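Long-range contacts in Thiol:disulfide interchange protein dsbA-like (PDB 3C7M), which oxidises periplasmic proteins by handing over its own disulfide bond, working with DsbI to form an essential disulfide in the arylsulfate sulfotransferase AssT: residues Gly62-Gln67 with Lys115-Phe120; Ala68-Ala73 with Glu146-Trp151. One frame throughout, in Å; residues are numbered along the deposited sequence.

Contact 1: Gly62-Gln67 with Lys115-Phe120. With CD (cadmium ion), chain C.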
loop_
_atom_site.group_PDB
_atom_site.type_symbol
_atom_site.label_atom_id
_atom_site.label_comp_id
_atom_site.label_asym_id
_atom_site.label_seq_id
_atom_site.Cartn_x
_atom_site.Cartn_y
_atom_site.Cartn_z
ATOM N N GLY A 62 2.133 -14.023 2.251
ATOM C CA GLY A 62 2.676 -14.171 3.587
ATOM C C GLY A 62 1.706 -14.800 4.564
ATOM O O GLY A 62 0.503 -14.919 4.293
ATOM N N GLU A 63 2.230 -15.211 5.710
ATOM C CA GLU A 63 1.417 -15.897 6.704
ATOM C C GLU A 63 0.427 -14.967 7.411
ATOM O O GLU A 63 -0.593 -15.425 7.928
ATOM C CB GLU A 63 2.305 -16.654 7.693
ATOM C CG GLU A 63 2.906 -17.903 7.067
ATOM C CD GLU A 63 4.170 -18.394 7.744
ATOM O OE1 GLU A 63 5.031 -17.570 8.132
ATOM O OE2 GLU A 63 4.328 -19.628 7.857
ATOM N N TYR A 64 0.718 -13.665 7.390
ATOM C CA TYR A 64 -0.085 -12.679 8.120
ATOM C C TYR A 64 -0.678 -11.595 7.229
ATOM O O TYR A 64 -0.964 -10.491 7.693
ATOM C CB TYR A 64 0.764 -12.054 9.225
ATOM C CG TYR A 64 1.095 -13.020 10.335
ATOM C CD1 TYR A 64 0.109 -13.441 11.218
ATOM C CD2 TYR A 64 2.390 -13.509 10.502
ATOM C CE1 TYR A 64 0.395 -14.323 12.243
ATOM C CE2 TYR A 64 2.691 -14.395 11.535
ATOM C CZ TYR A 64 1.686 -14.790 12.394
ATOM O OH TYR A 64 1.948 -15.665 13.423
ATOM N N GLY A 65 -0.878 -11.919 5.954
ATOM C CA GLY A 65 -1.464 -10.969 5.005
ATOM C C GLY A 65 -2.784 -10.370 5.472
ATOM O O GLY A 65 -3.020 -9.174 5.298
ATOM N N LYS A 66 -3.640 -11.194 6.069
ATOM C CA LYS A 66 -4.942 -10.725 6.528
ATOM C C LYS A 66 -4.788 -9.740 7.694
ATOM O O LYS A 66 -5.401 -8.672 7.697
ATOM C CB LYS A 66 -5.834 -11.913 6.912
ATOM C CG LYS A 66 -7.119 -11.563 7.670
ATOM C CD LYS A 66 -8.069 -10.719 6.838
ATOM N N GLN A 67 -3.962 -10.101 8.673
ATOM C CA GLN A 67 -3.717 -9.224 9.825
ATOM C C GLN A 67 -3.073 -7.908 9.418
ATOM O O GLN A 67 -3.433 -6.849 9.951
ATOM C CB GLN A 67 -2.857 -9.935 10.875
ATOM C CG GLN A 67 -3.598 -11.035 11.639
ATOM C CD GLN A 67 -3.787 -12.298 10.834
ATOM O OE1 GLN A 67 -3.081 -12.557 9.850
ATOM N NE2 GLN A 67 -4.766 -13.100 11.245
ATOM N N LYS A 115 1.012 -18.833 13.540
ATOM C CA LYS A 115 0.372 -19.312 14.768
ATOM C C LYS A 115 0.281 -18.284 15.903
ATOM O O LYS A 115 -0.271 -18.571 16.979
ATOM C CB LYS A 115 1.024 -20.622 15.236
ATOM C CG LYS A 115 0.778 -21.795 14.268
ATOM C CD LYS A 115 1.451 -23.071 14.734
ATOM C CE LYS A 115 1.006 -24.246 13.876
ATOM N NZ LYS A 115 1.538 -25.538 14.402
ATOM N N ASP A 116 0.794 -17.079 15.668
ATOM C CA ASP A 116 0.789 -16.045 16.704
ATOM C C ASP A 116 0.361 -14.690 16.134
ATOM O O ASP A 116 1.150 -13.736 16.127
ATOM C CB ASP A 116 2.171 -15.960 17.362
ATOM C CG ASP A 116 2.151 -15.238 18.709
ATOM O OD1 ASP A 116 1.111 -14.656 19.097
ATOM O OD2 ASP A 116 3.200 -15.246 19.384
ATOM N N PRO A 117 -0.898 -14.589 15.663
ATOM C CA PRO A 117 -1.349 -13.322 15.091
ATOM C C PRO A 117 -1.346 -12.170 16.091
ATOM O O PRO A 117 -1.172 -11.020 15.680
ATOM C CB PRO A 117 -2.772 -13.630 14.615
ATOM C CG PRO A 117 -3.204 -14.807 15.440
ATOM C CD PRO A 117 -1.955 -15.619 15.623
ATOM N N ALA A 118 -1.520 -12.462 17.384
ATOM C CA ALA A 118 -1.441 -11.405 18.404
ATOM C C ALA A 118 -0.072 -10.728 18.411
ATOM O O ALA A 118 0.018 -9.507 18.519
ATOM C CB ALA A 118 -1.775 -11.948 19.792
ATOM N N ALA A 119 0.995 -11.522 18.295
ATOM C CA ALA A 119 2.345 -10.974 18.228
ATOM C C ALA A 119 2.543 -10.172 16.954
ATOM O O ALA A 119 3.158 -9.104 16.983
ATOM C CB ALA A 119 3.372 -12.068 18.316
ATOM N N PHE A 120 2.023 -10.671 15.834
ATOM C CA PHE A 120 2.144 -9.917 14.589
ATOM C C PHE A 120 1.438 -8.568 14.705
ATOM O O PHE A 120 2.000 -7.520 14.380
ATOM C CB PHE A 120 1.588 -10.691 13.391
ATOM C CG PHE A 120 1.681 -9.929 12.103
ATOM C CD1 PHE A 120 2.839 -9.997 11.327
ATOM C CD2 PHE A 120 0.629 -9.119 11.672
ATOM C CE1 PHE A 120 2.961 -9.287 10.140
ATOM C CE2 PHE A 120 0.740 -8.396 10.475
ATOM C CZ PHE A 120 1.903 -8.487 9.705
HETATM CD CD CD C . 6.872 -19.484 7.734
HETATM O O HOH W 1 9.288 -20.259 7.676
#
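Tyr64 and Asp116, the N-cap residues of two helices, meet across this contact, so two helix starts lie side by side: a type I turn from Gly62 to Gly65 leads into helix 65-81, and helix 117-128 begins at Pro117. The closest alpha carbons are those of Gln67 and Pro117, 7.1 Å apart. Asp116 caps its own helix by taking the amide of Ala119 on OD1, above the carboxylate plane, while Pro117, which has no amide hydrogen to offer, suits the first turn.

Tyr64 buries more surface here than any other residue. At the far end of its ring OH accepts the amide of Asp116, N to OH 2.9 Å with an N-H...O angle of 153°, and it also bonds to the carbonyl of Trp111, so the phenol ties the loop before the second helix to the start of the first. Tyr64 and Phe120 lie almost parallel, planes at 12°, but are offset until little of one ring faces the other. Each ring instead receives the other's beta carbon: Tyr64 CB sits 3.5 Å from the Phe120 centroid, and Phe120 CB 3.8 Å from that of Tyr64, a reciprocal pair of CH-pi contacts. Phe120 reaches this place because its CG is anti to the backbone N (chi1 179°). Tyr64 CE1 comes 3.5 Å from Pro117 CA, and Gln67 lays CB against Phe120 CD2 at 3.7 Å, its bent chain bringing the amide end to Pro117 CB.

Next door, Glu63 binds a cadmium ion through both carboxylate oxygens, with Asp113 as a further ligand. The contact belongs to the helical part of the DsbA-like fold: Tyr100 of helix 92-106 stacks on Phe120, while Trp111 and Tyr27, both from loops, meet that ring edge-to-face.

Contact 2: Ala68-Ala73 with Glu146-Trp151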
loop_
_atom_site.group_PDB
_atom_site.type_symbol
_atom_site.label_atom_id
_atom_site.label_comp_id
_atom_site.label_asym_id
_atom_site.label_seq_id
_atom_site.Cartn_x
_atom_site.Cartn_y
_atom_site.Cartn_z
ATOM N N ALA A 68 -2.123 -7.959 8.483
ATOM C CA ALA A 68 -1.475 -6.736 8.013
ATOM C C ALA A 68 -2.517 -5.850 7.329
ATOM O O ALA A 68 -2.555 -4.643 7.559
ATOM C CB ALA A 68 -0.343 -7.072 7.045
ATOM N N SER A 69 -3.376 -6.445 6.502
ATOM C CA SER A 69 -4.453 -5.673 5.880
ATOM C C SER A 69 -5.342 -4.983 6.918
ATOM O O SER A 69 -5.670 -3.806 6.771
ATOM C CB SER A 69 -5.297 -6.549 4.953
ATOM O OG SER A 69 -4.576 -6.842 3.767
ATOM N N GLU A 70 -5.717 -5.708 7.970
ATOM C CA GLU A 70 -6.542 -5.132 9.038
ATOM C C GLU A 70 -5.851 -3.956 9.710
ATOM O O GLU A 70 -6.448 -2.890 9.886
ATOM C CB GLU A 70 -6.883 -6.186 10.084
ATOM C CG GLU A 70 -7.763 -7.309 9.551
ATOM C CD GLU A 70 -8.041 -8.379 10.592
ATOM O OE1 GLU A 70 -7.178 -8.612 11.470
ATOM O OE2 GLU A 70 -9.131 -8.991 10.529
ATOM N N VAL A 71 -4.586 -4.144 10.072
ATOM C CA VAL A 71 -3.844 -3.080 10.749
ATOM C C VAL A 71 -3.744 -1.860 9.832
ATOM O O VAL A 71 -4.037 -0.739 10.244
ATOM C CB VAL A 71 -2.452 -3.572 11.213
ATOM C CG1 VAL A 71 -1.588 -2.411 11.674
ATOM C CG2 VAL A 71 -2.600 -4.615 12.335
ATOM N N PHE A 72 -3.360 -2.084 8.577
ATOM C CA PHE A 72 -3.205 -0.972 7.641
ATOM C C PHE A 72 -4.522 -0.262 7.343
ATOM O O PHE A 72 -4.540 0.963 7.264
ATOM C CB PHE A 72 -2.552 -1.420 6.332
ATOM C CG PHE A 72 -1.143 -1.947 6.480
ATOM C CD1 PHE A 72 -0.264 -1.440 7.447
ATOM C CD2 PHE A 72 -0.682 -2.926 5.605
ATOM C CE1 PHE A 72 1.036 -1.939 7.559
ATOM C CE2 PHE A 72 0.620 -3.423 5.706
ATOM C CZ PHE A 72 1.482 -2.926 6.672
ATOM N N ALA A 73 -5.612 -1.021 7.188
ATOM C CA ALA A 73 -6.925 -0.420 6.926
ATOM C C ALA A 73 -7.351 0.459 8.095
ATOM O O ALA A 73 -7.860 1.569 7.905
ATOM C CB ALA A 73 -7.981 -1.492 6.647
ATOM N N GLU A 146 -15.103 -1.359 4.541
ATOM C CA GLU A 146 -15.191 -0.935 3.137
ATOM C C GLU A 146 -13.808 -0.959 2.480
ATOM O O GLU A 146 -13.654 -1.430 1.352
ATOM C CB GLU A 146 -15.782 0.475 3.027
ATOM C CG GLU A 146 -17.272 0.606 3.350
ATOM C CD GLU A 146 -17.684 2.049 3.630
ATOM O OE1 GLU A 146 -17.253 2.958 2.889
ATOM O OE2 GLU A 146 -18.443 2.278 4.596
ATOM N N THR A 147 -12.806 -0.448 3.195
ATOM C CA THR A 147 -11.423 -0.444 2.712
ATOM C C THR A 147 -10.959 -1.872 2.439
ATOM O O THR A 147 -10.409 -2.159 1.373
ATOM C CB THR A 147 -10.492 0.260 3.726
ATOM O OG1 THR A 147 -10.872 1.644 3.836
ATOM C CG2 THR A 147 -9.031 0.186 3.293
ATOM N N LEU A 148 -11.199 -2.774 3.388
ATOM C CA LEU A 148 -10.799 -4.171 3.225
ATOM C C LEU A 148 -11.481 -4.812 2.016
ATOM O O LEU A 148 -10.866 -5.599 1.287
ATOM C CB LEU A 148 -11.063 -4.961 4.515
ATOM C CG LEU A 148 -10.141 -4.597 5.681
ATOM C CD1 LEU A 148 -10.640 -5.259 6.944
ATOM C CD2 LEU A 148 -8.682 -4.992 5.407
ATOM N N GLU A 149 -12.739 -4.450 1.791
ATOM C CA GLU A 149 -13.481 -4.917 0.631
ATOM C C GLU A 149 -12.857 -4.405 -0.674
ATOM O O GLU A 149 -12.653 -5.182 -1.606
ATOM C CB GLU A 149 -14.954 -4.504 0.752
ATOM C CG GLU A 149 -15.821 -4.836 -0.457
ATOM C CD GLU A 149 -16.270 -6.281 -0.516
ATOM O OE1 GLU A 149 -15.693 -7.147 0.175
ATOM O OE2 GLU A 149 -17.215 -6.554 -1.278
ATOM N N LYS A 150 -12.526 -3.117 -0.723
ATOM C CA LYS A 150 -11.858 -2.553 -1.905
ATOM C C LYS A 150 -10.551 -3.280 -2.228
ATOM O O LYS A 150 -10.236 -3.554 -3.402
ATOM C CB LYS A 150 -11.580 -1.062 -1.704
ATOM C CG LYS A 150 -12.811 -0.202 -1.790
ATOM C CD LYS A 150 -12.473 1.256 -1.551
ATOM C CE LYS A 150 -13.639 2.162 -1.940
ATOM N NZ LYS A 150 -14.982 1.570 -1.653
ATOM N N TRP A 151 -9.782 -3.587 -1.186
ATOM C CA TRP A 151 -8.475 -4.194 -1.366
ATOM C C TRP A 151 -8.517 -5.636 -1.861
ATOM O O TRP A 151 -7.477 -6.208 -2.188
ATOM C CB TRP A 151 -7.670 -4.114 -0.075
ATOM C CG TRP A 151 -7.286 -2.730 0.314
ATOM C CD1 TRP A 151 -7.492 -1.575 -0.398
ATOM C CD2 TRP A 151 -6.594 -2.350 1.502
ATOM N NE1 TRP A 151 -6.981 -0.498 0.289
ATOM C CE2 TRP A 151 -6.418 -0.947 1.457
ATOM C CE3 TRP A 151 -6.112 -3.055 2.611
ATOM C CZ2 TRP A 151 -5.778 -0.234 2.478
ATOM C CZ3 TRP A 151 -5.481 -2.347 3.631
ATOM C CH2 TRP A 151 -5.313 -0.950 3.555
#
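Leu148 and Trp151 reach across from 146-151 to the flank of helix 65-81, and the methyl of Ala73 settles into the notch between the two. Leu148 has CG anti to its carbonyl carbon (chi1 -70°) and a second torsion near 180° (171°), which carries CD2 forward until it lies 3.5 Å from Ser69 O and 3.8 Å from Ala73 CB. Trp151 starts out with a similar first torsion, but its indole is turned so that the six-membered ring leads: CZ3 comes within 3.5 Å of Ser69 O, and CH2 within 3.6 Å of Ala73 N. Being carbons, these atoms make van der Waals contacts; Ser69 O and Ala73 N are paired with each other inside the helix, so the backbone can meet apolar groups here. The small Ala73 lets the indole and the leucine branch come close to the backbone.

Helix segments 68-73 and 146-150 run at 129° to each other, with axes 9.8 Å apart, and both belong to the helical part of the DsbA-like thioredoxin fold. Trp151 also meets Phe56 and His57 of strand 52-57, so the indole bridges the helices and the edge of the sheet.

Thr147 turns CG2 inward, to 3.9 Å from Ala73 CB and over one face of the indole, near its rim. Its OG1 bonds instead to Asn77, further along helix 65-81, and to the carbonyl of Ala143. Ser69 likewise divides its roles: CB packs 3.8 Å from Leu148 CD2, while OG is held by His57 and the carbonyl of Gly65. Phe72 lays CB 3.9 Å from Trp151 CH2 and directs its ring away toward Phe25, His57 and Phe93.

How the contacts relate
From the N terminus, the chain passes strand 52-57 and reaches helix 65-81; the turn before this helix and its first residues supply 62-67 to contact 1, and its next turns supply 68-73 to contact 2. It then runs through helix 92-106 before residues 115-120 return to close contact 1, a loop of 47 intervening residues containing no strand. After helices 117-128 and 132-139, residues 146-151 close the longer loop of contact 2. The two closures cross, their segments alternating along the chain. Helix 65-81 thus joins helix 117-128 to helix 142-150, and the contacts themselves touch where Phe120 CE2 lies 3.5 Å from Ala68 N.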